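PDB 6MCA: ankyrin repeat domain protein from Legionella pneumophila subsp. pneumophila, which is a bacterial effector, AnkH, with ankyrin repeats and a cysteine protease-like part, that interacts with the host LARP7 component of the 7SK snRNP complex. Local coordinates for residues 86-97 and 116-127; 159-169 and 412-421. One frame throughout, in Å; residues are numbered along the deposited sequence.

Contact 1. Residues 86-97 and 116-127. With TLA (L(+)-tartaric acid), chain B.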
loop_
_atom_site.group_PDB
_atom_site.type_symbol
_atom_site.label_atom_id
_atom_site.label_comp_id
_atom_site.label_asym_id
_atom_site.label_seq_id
_atom_site.Cartn_x
_atom_site.Cartn_y
_atom_site.Cartn_z
ATOM N N VAL A 86 -5.138 -10.815 14.911
ATOM C CA VAL A 86 -3.780 -11.327 14.735
ATOM C C VAL A 86 -2.917 -10.346 13.948
ATOM O O VAL A 86 -1.692 -10.312 14.118
ATOM C CB VAL A 86 -3.822 -12.718 14.067
ATOM C CG1 VAL A 86 -4.359 -12.619 12.648
ATOM C CG2 VAL A 86 -2.444 -13.370 14.087
ATOM N N THR A 87 -3.530 -9.522 13.097
ATOM C CA THR A 87 -2.778 -8.563 12.297
ATOM C C THR A 87 -2.394 -7.309 13.071
ATOM O O THR A 87 -1.616 -6.499 12.556
ATOM C CB THR A 87 -3.579 -8.161 11.055
ATOM O OG1 THR A 87 -4.608 -7.234 11.428
ATOM C CG2 THR A 87 -4.216 -9.384 10.413
ATOM N N GLY A 88 -2.913 -7.128 14.283
ATOM C CA GLY A 88 -2.637 -5.942 15.062
ATOM C C GLY A 88 -3.638 -4.821 14.900
ATOM O O GLY A 88 -3.422 -3.735 15.455
ATOM N N ARG A 89 -4.723 -5.043 14.159
ATOM C CA ARG A 89 -5.756 -4.029 13.973
ATOM C C ARG A 89 -6.621 -3.960 15.225
ATOM O O ARG A 89 -7.413 -4.870 15.493
ATOM C CB ARG A 89 -6.606 -4.350 12.746
ATOM C CG ARG A 89 -6.020 -3.904 11.419
ATOM C CD ARG A 89 -7.120 -3.787 10.374
ATOM N NE ARG A 89 -6.607 -3.485 9.042
ATOM C CZ ARG A 89 -7.376 -3.197 7.996
ATOM N NH1 ARG A 89 -8.695 -3.168 8.130
ATOM N NH2 ARG A 89 -6.827 -2.937 6.818
ATOM N N THR A 90 -6.473 -2.883 15.992
ATOM C CA THR A 90 -7.324 -2.643 17.143
ATOM C C THR A 90 -8.724 -2.265 16.666
ATOM O O THR A 90 -8.927 -1.970 15.486
ATOM C CB THR A 90 -6.727 -1.540 18.017
ATOM O OG1 THR A 90 -6.863 -0.275 17.356
ATOM C CG2 THR A 90 -5.253 -1.811 18.289
ATOM N N PRO A 91 -9.722 -2.288 17.556
ATOM C CA PRO A 91 -11.052 -1.790 17.165
ATOM C C PRO A 91 -11.028 -0.379 16.604
ATOM O O PRO A 91 -11.829 -0.055 15.715
ATOM C CB PRO A 91 -11.845 -1.864 18.476
ATOM C CG PRO A 91 -11.209 -2.974 19.228
ATOM C CD PRO A 91 -9.744 -2.935 18.882
ATOM N N LEU A 92 -10.126 0.475 17.097
ATOM C CA LEU A 92 -10.004 1.819 16.546
ATOM C C LEU A 92 -9.532 1.781 15.098
ATOM O O LEU A 92 -9.998 2.571 14.270
ATOM C CB LEU A 92 -9.052 2.654 17.401
ATOM C CG LEU A 92 -9.025 4.149 17.084
ATOM C CD1 LEU A 92 -10.400 4.763 17.298
ATOM C CD2 LEU A 92 -7.983 4.855 17.933
ATOM N N HIS A 93 -8.604 0.874 14.778
ATOM C CA HIS A 93 -8.186 0.690 13.391
ATOM C C HIS A 93 -9.381 0.382 12.500
ATOM O O HIS A 93 -9.539 0.967 11.423
ATOM C CB HIS A 93 -7.154 -0.435 13.295
ATOM C CG HIS A 93 -5.745 0.000 13.548
ATOM N ND1 HIS A 93 -5.144 -0.106 14.783
ATOM C CD2 HIS A 93 -4.810 0.524 12.718
ATOM C CE1 HIS A 93 -3.903 0.340 14.706
ATOM N NE2 HIS A 93 -3.675 0.730 13.465
ATOM N N TRP A 94 -10.244 -0.535 12.945
ATOM C CA TRP A 94 -11.389 -0.934 12.134
ATOM C C TRP A 94 -12.399 0.198 12.003
ATOM O O TRP A 94 -12.975 0.400 10.927
ATOM C CB TRP A 94 -12.046 -2.174 12.736
ATOM C CG TRP A 94 -11.189 -3.392 12.633
ATOM C CD1 TRP A 94 -10.439 -3.953 13.625
ATOM C CD2 TRP A 94 -10.979 -4.197 11.469
ATOM N NE1 TRP A 94 -9.781 -5.062 13.151
ATOM C CE2 TRP A 94 -10.095 -5.233 11.829
ATOM C CE3 TRP A 94 -11.457 -4.144 10.155
ATOM C CZ2 TRP A 94 -9.679 -6.206 10.925
ATOM C CZ3 TRP A 94 -11.043 -5.112 9.259
ATOM C CH2 TRP A 94 -10.162 -6.129 9.648
ATOM N N ALA A 95 -12.630 0.944 13.085
ATOM C CA ALA A 95 -13.563 2.064 13.015
ATOM C C ALA A 95 -13.047 3.155 12.088
ATOM O O ALA A 95 -13.819 3.758 11.332
ATOM C CB ALA A 95 -13.815 2.626 14.413
ATOM N N VAL A 96 -11.739 3.414 12.119
ATOM C CA VAL A 96 -11.171 4.498 11.326
ATOM C C VAL A 96 -11.104 4.109 9.854
ATOM O O VAL A 96 -11.414 4.920 8.971
ATOM C CB VAL A 96 -9.790 4.884 11.886
ATOM C CG1 VAL A 96 -8.981 5.635 10.851
ATOM C CG2 VAL A 96 -9.952 5.719 13.147
ATOM N N ASP A 97 -10.712 2.866 9.561
ATOM C CA ASP A 97 -10.704 2.402 8.178
ATOM C C ASP A 97 -12.096 2.426 7.557
ATOM O O ASP A 97 -12.215 2.504 6.329
ATOM C CB ASP A 97 -10.112 0.993 8.094
ATOM C CG ASP A 97 -8.678 0.932 8.590
ATOM O OD1 ASP A 97 -8.113 1.996 8.921
ATOM O OD2 ASP A 97 -8.116 -0.182 8.652
ATOM N N ALA A 116 -2.001 3.452 18.225
ATOM C CA ALA A 116 -1.743 2.032 18.047
ATOM C C ALA A 116 -1.371 1.746 16.597
ATOM O O ALA A 116 -1.900 2.364 15.670
ATOM C CB ALA A 116 -2.967 1.211 18.448
ATOM N N TYR A 117 -0.443 0.814 16.406
ATOM C CA TYR A 117 -0.017 0.415 15.074
ATOM C C TYR A 117 -0.126 -1.097 14.938
ATOM O O TYR A 117 -0.086 -1.839 15.923
ATOM C CB TYR A 117 1.416 0.879 14.761
ATOM C CG TYR A 117 2.438 0.588 15.837
ATOM C CD1 TYR A 117 2.559 1.410 16.952
ATOM C CD2 TYR A 117 3.295 -0.499 15.730
ATOM C CE1 TYR A 117 3.498 1.150 17.933
ATOM C CE2 TYR A 117 4.238 -0.766 16.705
ATOM C CZ TYR A 117 4.335 0.061 17.804
ATOM O OH TYR A 117 5.271 -0.200 18.777
ATOM N N THR A 118 -0.272 -1.542 13.694
ATOM C CA THR A 118 -0.482 -2.950 13.401
ATOM C C THR A 118 0.849 -3.698 13.384
ATOM O O THR A 118 1.914 -3.145 13.675
ATOM C CB THR A 118 -1.213 -3.110 12.071
ATOM O OG1 THR A 118 -0.354 -2.700 11.001
ATOM C CG2 THR A 118 -2.477 -2.263 12.054
ATOM N N ARG A 119 0.778 -4.984 13.026
ATOM C CA ARG A 119 1.961 -5.837 13.016
ATOM C C ARG A 119 3.037 -5.309 12.074
ATOM O O ARG A 119 4.232 -5.485 12.337
ATOM C CB ARG A 119 1.558 -7.261 12.629
ATOM C CG ARG A 119 2.692 -8.267 12.571
ATOM C CD ARG A 119 2.149 -9.642 12.215
ATOM N NE ARG A 119 1.266 -9.580 11.053
ATOM C CZ ARG A 119 0.392 -10.526 10.727
ATOM N NH1 ARG A 119 0.276 -11.614 11.476
ATOM N NH2 ARG A 119 -0.371 -10.383 9.651
ATOM N N ASN A 120 2.638 -4.658 10.984
ATOM C CA ASN A 120 3.577 -4.078 10.034
ATOM C C ASN A 120 4.018 -2.671 10.417
ATOM O O ASN A 120 4.834 -2.079 9.703
ATOM C CB ASN A 120 2.961 -4.054 8.632
ATOM C CG ASN A 120 2.672 -5.441 8.098
ATOM O OD1 ASN A 120 3.388 -6.396 8.398
ATOM N ND2 ASN A 120 1.615 -5.560 7.304
ATOM N N GLY A 121 3.506 -2.127 11.516
ATOM C CA GLY A 121 3.831 -0.771 11.913
ATOM C C GLY A 121 2.908 0.291 11.365
ATOM O O GLY A 121 3.276 1.471 11.365
ATOM N N LEU A 122 1.719 -0.086 10.900
ATOM C CA LEU A 122 0.773 0.849 10.303
ATOM C C LEU A 122 -0.131 1.395 11.402
ATOM O O LEU A 122 -0.926 0.652 11.987
ATOM C CB LEU A 122 -0.035 0.156 9.208
ATOM C CG LEU A 122 -0.863 1.022 8.258
ATOM C CD1 LEU A 122 -0.837 0.435 6.857
ATOM C CD2 LEU A 122 -2.294 1.152 8.757
ATOM N N CYS A 123 -0.016 2.692 11.679
ATOM C CA CYS A 123 -0.755 3.303 12.771
ATOM C C CYS A 123 -2.161 3.700 12.322
ATOM O O CYS A 123 -2.537 3.562 11.156
ATOM C CB CYS A 123 0.010 4.504 13.327
ATOM S SG CYS A 123 -0.004 5.977 12.284
ATOM N N VAL A 124 -2.946 4.211 13.275
ATOM C CA VAL A 124 -4.360 4.492 13.039
ATOM C C VAL A 124 -4.546 5.579 11.987
ATOM O O VAL A 124 -5.528 5.566 11.235
ATOM C CB VAL A 124 -5.038 4.866 14.374
ATOM C CG1 VAL A 124 -6.499 5.235 14.166
ATOM C CG2 VAL A 124 -4.911 3.724 15.370
ATOM N N LEU A 125 -3.608 6.524 11.899
ATOM C CA LEU A 125 -3.765 7.684 11.027
ATOM C C LEU A 125 -3.429 7.409 9.565
ATOM O O LEU A 125 -3.754 8.244 8.716
ATOM C CB LEU A 125 -2.884 8.833 11.525
ATOM C CG LEU A 125 -3.466 9.828 12.530
ATOM C CD1 LEU A 125 -2.374 10.767 13.014
ATOM C CD2 LEU A 125 -4.614 10.610 11.917
ATOM N N VAL A 126 -2.799 6.274 9.253
ATOM C CA VAL A 126 -2.204 6.081 7.929
ATOM C C VAL A 126 -3.264 6.155 6.835
ATOM O O VAL A 126 -3.125 6.904 5.859
ATOM C CB VAL A 126 -1.434 4.749 7.878
ATOM C CG1 VAL A 126 -1.126 4.368 6.437
ATOM C CG2 VAL A 126 -0.156 4.847 8.694
ATOM N N TYR A 127 -4.334 5.378 6.976
ATOM C CA TYR A 127 -5.339 5.306 5.921
ATOM C C TYR A 127 -6.152 6.596 5.807
ATOM O O TYR A 127 -6.408 7.045 4.683
ATOM C CB TYR A 127 -6.255 4.098 6.134
ATOM C CG TYR A 127 -5.632 2.803 5.668
ATOM C CD1 TYR A 127 -5.340 2.595 4.326
ATOM C CD2 TYR A 127 -5.321 1.793 6.570
ATOM C CE1 TYR A 127 -4.763 1.417 3.893
ATOM C CE2 TYR A 127 -4.744 0.610 6.146
ATOM C CZ TYR A 127 -4.467 0.428 4.807
ATOM O OH TYR A 127 -3.892 -0.747 4.381
HETATM O O1 TLA B . -1.155 -6.979 8.972
HETATM O O11 TLA B . -0.100 -5.141 9.487
HETATM C C1 TLA B . -1.150 -5.727 9.115
HETATM C C2 TLA B . -2.416 -4.919 8.836
HETATM O O2 TLA B . -3.284 -5.671 8.033
HETATM C C3 TLA B . -2.043 -3.623 8.118
HETATM O O3 TLA B . -1.177 -3.909 7.055
HETATM C C4 TLA B . -3.306 -2.946 7.587
HETATM O O4 TLA B . -4.218 -2.601 8.384
HETATM O O41 TLA B . -3.439 -2.731 6.353
HETATM O O HOH W 1 -1.970 -2.609 17.643
#
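His93 reaches from helix 91-97 into the loop 116-124 and shows how one imidazole can tie a helix to a loop within the ankyrin region through polar and apolar contacts at once. Its NE2 donates to Leu122 O over 3.1 Å, with an N-H...O angle of 144° and the oxygen tilted out of the ring plane. The same carbonyl accepts from Thr118 N, so two donors grip it. At the edge of the ring, His93 ND1 lies 3.1 Å from Thr90 OG1 in a hydrogen bond in which either may be the donor, which helps fix the ring's rotation. A second bond across the contact, Arg119 N to Thr87 O at 2.9 Å, joins the two loops backbone to backbone, and a water donates to both Gly88 O and Tyr117 O.

Thr-Pro-Leu-His, residues 90-93, is the signature TPLH motif of the ankyrin repeat: Thr90 stands at the N-cap of helix 91-97, and the histidine bonds to the loop that leads to helix 126-131.

Methyl groups sandwich the imidazole. Thr118 CG2 sits over one face and Val124 CG2 over the opposite one, each in a CH-pi contact. Val124 divides its work between branches: CG1, anti to the backbone N (chi1 177°), packs against Val96 CG2 and Leu92 CG while CG2 takes the ring.

Ionic and ligand contacts gather round Arg89. A tartrate, probably from the crystallisation liquor, bridges the segments: its O4 accepts from Arg89 NE, its O41 from Tyr127 OH at 2.8 Å, and its O11 from Thr118 OG1 at 2.9 Å. Within 86-97, Asp97 OD2 lies over one face of the Arg89 guanidinium, 3.1 Å from Arg89 NH1, an attraction of charges without a directed N-H.

Contact 2. Residues 159-169 and 412-421; sequences IGHRFELQGDV and AILGGILFQA
Gln420, near the C-terminal end of helix 404-421, meets the loop that follows helix 147-162 and illustrates how a side-chain amide can stand in for a backbone partner. Its CB rests against Leu165 CD2 at 3.8 Å. Beyond CG the chain is extended (chi2 -167°), which carries the amide past Leu165 to the main chain of Gln166. There OE1 accepts from Gln166 N at 2.9 Å with a nearly straight N-H...O angle of 169°, while NE2 returns a bond to Gln166 O at 3.2 Å, in the carbonyl plane and on a lone pair. Both polar groups of one backbone residue are thus held by a single amide.

Deeper in, the contact is hydrocarbon. Ile417 CG2 lies over one face of the Phe163 ring, a CH-pi contact 4.1 Å from the centroid, and Ile417 CD1 touches Ile159 CG2 at 3.6 Å. Ala421 CB meets Phe163 CD1 obliquely. Toward the N-terminal part of the helix segment, Val169 CG2 touches both Ala412 CB and Ile413 CG1. Helix 147-162 ends in a Schellman motif at Glu164, and the chain then turns toward strand 168-172. Helix 373-399 also packs on Ile159 and Phe163.

The apolar groups pack helix 404-421 against helix 147-162 and the chain that follows, whereas the paired amide bonds set the position of Gln166 beside the helix.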
loop_
_atom_site.group_PDB
_atom_site.type_symbol
_atom_site.label_atom_id
_atom_site.label_comp_id
_atom_site.label_asym_id
_atom_site.label_seq_id
_atom_site.Cartn_x
_atom_site.Cartn_y
_atom_site.Cartn_z
ATOM N N ILE A 159 9.255 4.870 -0.405
ATOM C CA ILE A 159 10.643 4.899 -0.855
ATOM C C ILE A 159 11.170 3.484 -1.054
ATOM O O ILE A 159 11.839 3.194 -2.054
ATOM C CB ILE A 159 11.508 5.699 0.134
ATOM C CG1 ILE A 159 11.418 7.192 -0.179
ATOM C CG2 ILE A 159 12.953 5.222 0.096
ATOM C CD1 ILE A 159 12.242 8.053 0.737
ATOM N N GLY A 160 10.878 2.582 -0.114
ATOM C CA GLY A 160 11.319 1.207 -0.266
ATOM C C GLY A 160 10.760 0.549 -1.513
ATOM O O GLY A 160 11.428 -0.271 -2.146
ATOM N N HIS A 161 9.532 0.909 -1.889
ATOM C CA HIS A 161 8.941 0.321 -3.089
ATOM C C HIS A 161 9.470 0.979 -4.361
ATOM O O HIS A 161 9.879 0.287 -5.299
ATOM C CB HIS A 161 7.418 0.419 -3.023
ATOM C CG HIS A 161 6.792 -0.553 -2.072
ATOM N ND1 HIS A 161 7.188 -1.872 -1.989
ATOM C CD2 HIS A 161 5.799 -0.400 -1.164
ATOM C CE1 HIS A 161 6.466 -2.488 -1.070
ATOM N NE2 HIS A 161 5.616 -1.618 -0.555
ATOM N N ARG A 162 9.471 2.315 -4.411
ATOM C CA ARG A 162 9.871 3.018 -5.628
ATOM C C ARG A 162 11.337 2.776 -5.958
ATOM O O ARG A 162 11.697 2.602 -7.129
ATOM C CB ARG A 162 9.604 4.516 -5.482
ATOM C CG ARG A 162 8.137 4.896 -5.460
ATOM C CD ARG A 162 7.498 4.759 -6.829
ATOM N NE ARG A 162 6.155 5.329 -6.845
ATOM C CZ ARG A 162 5.185 4.934 -7.664
ATOM N NH1 ARG A 162 5.405 3.962 -8.538
ATOM N NH2 ARG A 162 3.992 5.510 -7.603
ATOM N N PHE A 163 12.199 2.769 -4.945
ATOM C CA PHE A 163 13.626 2.559 -5.144
ATOM C C PHE A 163 14.031 1.095 -5.032
ATOM O O PHE A 163 15.225 0.792 -5.129
ATOM C CB PHE A 163 14.427 3.402 -4.146
ATOM C CG PHE A 163 14.394 4.876 -4.437
ATOM C CD1 PHE A 163 15.238 5.427 -5.388
ATOM C CD2 PHE A 163 13.514 5.711 -3.769
ATOM C CE1 PHE A 163 15.208 6.783 -5.664
ATOM C CE2 PHE A 163 13.479 7.068 -4.039
ATOM C CZ PHE A 163 14.328 7.603 -4.987
ATOM N N GLU A 164 13.069 0.191 -4.830
ATOM C CA GLU A 164 13.320 -1.253 -4.790
ATOM C C GLU A 164 14.370 -1.612 -3.742
ATOM O O GLU A 164 15.277 -2.408 -3.991
ATOM C CB GLU A 164 13.724 -1.780 -6.167
ATOM C CG GLU A 164 12.645 -1.636 -7.227
ATOM C CD GLU A 164 13.052 -2.231 -8.560
ATOM O OE1 GLU A 164 12.604 -1.716 -9.606
ATOM O OE2 GLU A 164 13.821 -3.215 -8.562
ATOM N N LEU A 165 14.245 -1.024 -2.556
ATOM C CA LEU A 165 15.194 -1.279 -1.484
ATOM C C LEU A 165 14.940 -2.640 -0.849
ATOM O O LEU A 165 13.800 -3.105 -0.753
ATOM C CB LEU A 165 15.109 -0.183 -0.420
ATOM C CG LEU A 165 15.316 1.250 -0.912
ATOM C CD1 LEU A 165 15.218 2.234 0.244
ATOM C CD2 LEU A 165 16.654 1.381 -1.621
ATOM N N GLN A 166 16.021 -3.278 -0.412
ATOM C CA GLN A 166 15.960 -4.564 0.264
ATOM C C GLN A 166 16.292 -4.392 1.740
ATOM O O GLN A 166 17.025 -3.477 2.127
ATOM C CB GLN A 166 16.926 -5.570 -0.372
ATOM C CG GLN A 166 16.618 -5.901 -1.823
ATOM C CD GLN A 166 17.413 -7.089 -2.329
ATOM O OE1 GLN A 166 18.362 -7.535 -1.684
ATOM N NE2 GLN A 166 17.030 -7.608 -3.490
ATOM N N GLY A 167 15.743 -5.278 2.561
ATOM C CA GLY A 167 16.019 -5.258 3.983
ATOM C C GLY A 167 15.000 -4.456 4.770
ATOM O O GLY A 167 13.884 -4.178 4.321
ATOM N N ASP A 168 15.408 -4.078 5.976
ATOM C CA ASP A 168 14.564 -3.344 6.904
ATOM C C ASP A 168 15.105 -1.938 7.120
ATOM O O ASP A 168 16.204 -1.587 6.682
ATOM C CB ASP A 168 14.467 -4.076 8.250
ATOM C CG ASP A 168 13.943 -5.491 8.110
ATOM O OD1 ASP A 168 12.952 -5.691 7.377
ATOM O OD2 ASP A 168 14.523 -6.402 8.738
ATOM N N VAL A 169 14.300 -1.126 7.803
ATOM C CA VAL A 169 14.739 0.176 8.294
ATOM C C VAL A 169 13.881 0.531 9.499
ATOM O O VAL A 169 12.714 0.150 9.586
ATOM C CB VAL A 169 14.668 1.274 7.203
ATOM C CG1 VAL A 169 13.242 1.779 7.025
ATOM C CG2 VAL A 169 15.613 2.421 7.541
ATOM N N ALA A 412 19.123 7.127 7.795
ATOM C CA ALA A 412 19.243 5.723 7.413
ATOM C C ALA A 412 18.531 5.448 6.094
ATOM O O ALA A 412 19.054 4.730 5.233
ATOM C CB ALA A 412 18.689 4.828 8.521
ATOM N N ILE A 413 17.338 6.019 5.915
ATOM C CA ILE A 413 16.603 5.824 4.664
ATOM C C ILE A 413 17.377 6.413 3.489
ATOM O O ILE A 413 17.487 5.792 2.421
ATOM C CB ILE A 413 15.191 6.430 4.774
ATOM C CG1 ILE A 413 14.396 5.735 5.880
ATOM C CG2 ILE A 413 14.457 6.321 3.445
ATOM C CD1 ILE A 413 13.081 6.412 6.202
ATOM N N LEU A 414 17.924 7.619 3.664
ATOM C CA LEU A 414 18.678 8.256 2.588
ATOM C C LEU A 414 19.935 7.464 2.252
ATOM O O LEU A 414 20.295 7.324 1.076
ATOM C CB LEU A 414 19.039 9.691 2.972
ATOM C CG LEU A 414 17.879 10.665 3.202
ATOM C CD1 LEU A 414 18.399 12.024 3.651
ATOM C CD2 LEU A 414 17.022 10.798 1.956
ATOM N N GLY A 415 20.617 6.937 3.272
ATOM C CA GLY A 415 21.780 6.105 3.017
ATOM C C GLY A 415 21.425 4.824 2.288
ATOM O O GLY A 415 22.171 4.367 1.418
ATOM N N GLY A 416 20.283 4.226 2.635
ATOM C CA GLY A 416 19.816 3.068 1.892
ATOM C C GLY A 416 19.578 3.386 0.430
ATOM O O GLY A 416 20.005 2.644 -0.460
ATOM N N ILE A 417 18.890 4.502 0.164
ATOM C CA ILE A 417 18.689 4.949 -1.216
ATOM C C ILE A 417 20.028 5.073 -1.930
ATOM O O ILE A 417 20.238 4.501 -3.007
ATOM C CB ILE A 417 17.922 6.283 -1.249
ATOM C CG1 ILE A 417 16.530 6.133 -0.635
ATOM C CG2 ILE A 417 17.826 6.805 -2.679
ATOM C CD1 ILE A 417 15.717 7.411 -0.679
ATOM N N LEU A 418 20.959 5.812 -1.321
ATOM C CA LEU A 418 22.244 6.090 -1.956
ATOM C C LEU A 418 23.006 4.807 -2.263
ATOM O O LEU A 418 23.541 4.638 -3.365
ATOM C CB LEU A 418 23.076 7.007 -1.056
ATOM C CG LEU A 418 24.540 7.233 -1.439
ATOM C CD1 LEU A 418 24.649 7.911 -2.796
ATOM C CD2 LEU A 418 25.251 8.045 -0.367
ATOM N N PHE A 419 23.062 3.883 -1.301
ATOM C CA PHE A 419 23.883 2.692 -1.483
ATOM C C PHE A 419 23.243 1.708 -2.454
ATOM O O PHE A 419 23.933 1.138 -3.308
ATOM C CB PHE A 419 24.143 2.019 -0.136
ATOM C CG PHE A 419 25.141 0.897 -0.202
ATOM C CD1 PHE A 419 26.493 1.160 -0.347
ATOM C CD2 PHE A 419 24.725 -0.423 -0.116
ATOM C CE1 PHE A 419 27.413 0.129 -0.409
ATOM C CE2 PHE A 419 25.641 -1.458 -0.176
ATOM C CZ PHE A 419 26.986 -1.181 -0.322
ATOM N N GLN A 420 21.929 1.496 -2.354
ATOM C CA GLN A 420 21.301 0.429 -3.121
ATOM C C GLN A 420 20.830 0.860 -4.504
ATOM O O GLN A 420 20.875 0.049 -5.436
ATOM C CB GLN A 420 20.109 -0.146 -2.347
ATOM C CG GLN A 420 20.454 -0.687 -0.968
ATOM C CD GLN A 420 19.337 -1.529 -0.379
ATOM O OE1 GLN A 420 18.665 -2.275 -1.092
ATOM N NE2 GLN A 420 19.131 -1.409 0.927
ATOM N N ALA A 421 20.381 2.104 -4.674
ATOM C CA ALA A 421 19.626 2.478 -5.863
ATOM C C ALA A 421 20.342 3.454 -6.788
ATOM O O ALA A 421 19.800 3.777 -7.850
ATOM C CB ALA A 421 18.272 3.069 -5.453
#

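Both contacts are partly buried, yet they join different elements and place their polar bonds differently: in contact 1 the histidine bond lies inside the buried part, in contact 2 the amide pair lies at the more exposed margin. Contact 1 links segments close in sequence within the ankyrin region; contact 2 sets the end of helix 147-162 and its outgoing loop against helix 404-421, 243 residues away. A tartrate bridges the segments of contact 1, whereas the bonds across contact 2 involve no charged side chain. Their centres lie about 25 Å apart without touching, but helix 147-162 connects them: it packs on Leu122, Cys123 and Leu125 and ends in contact 2.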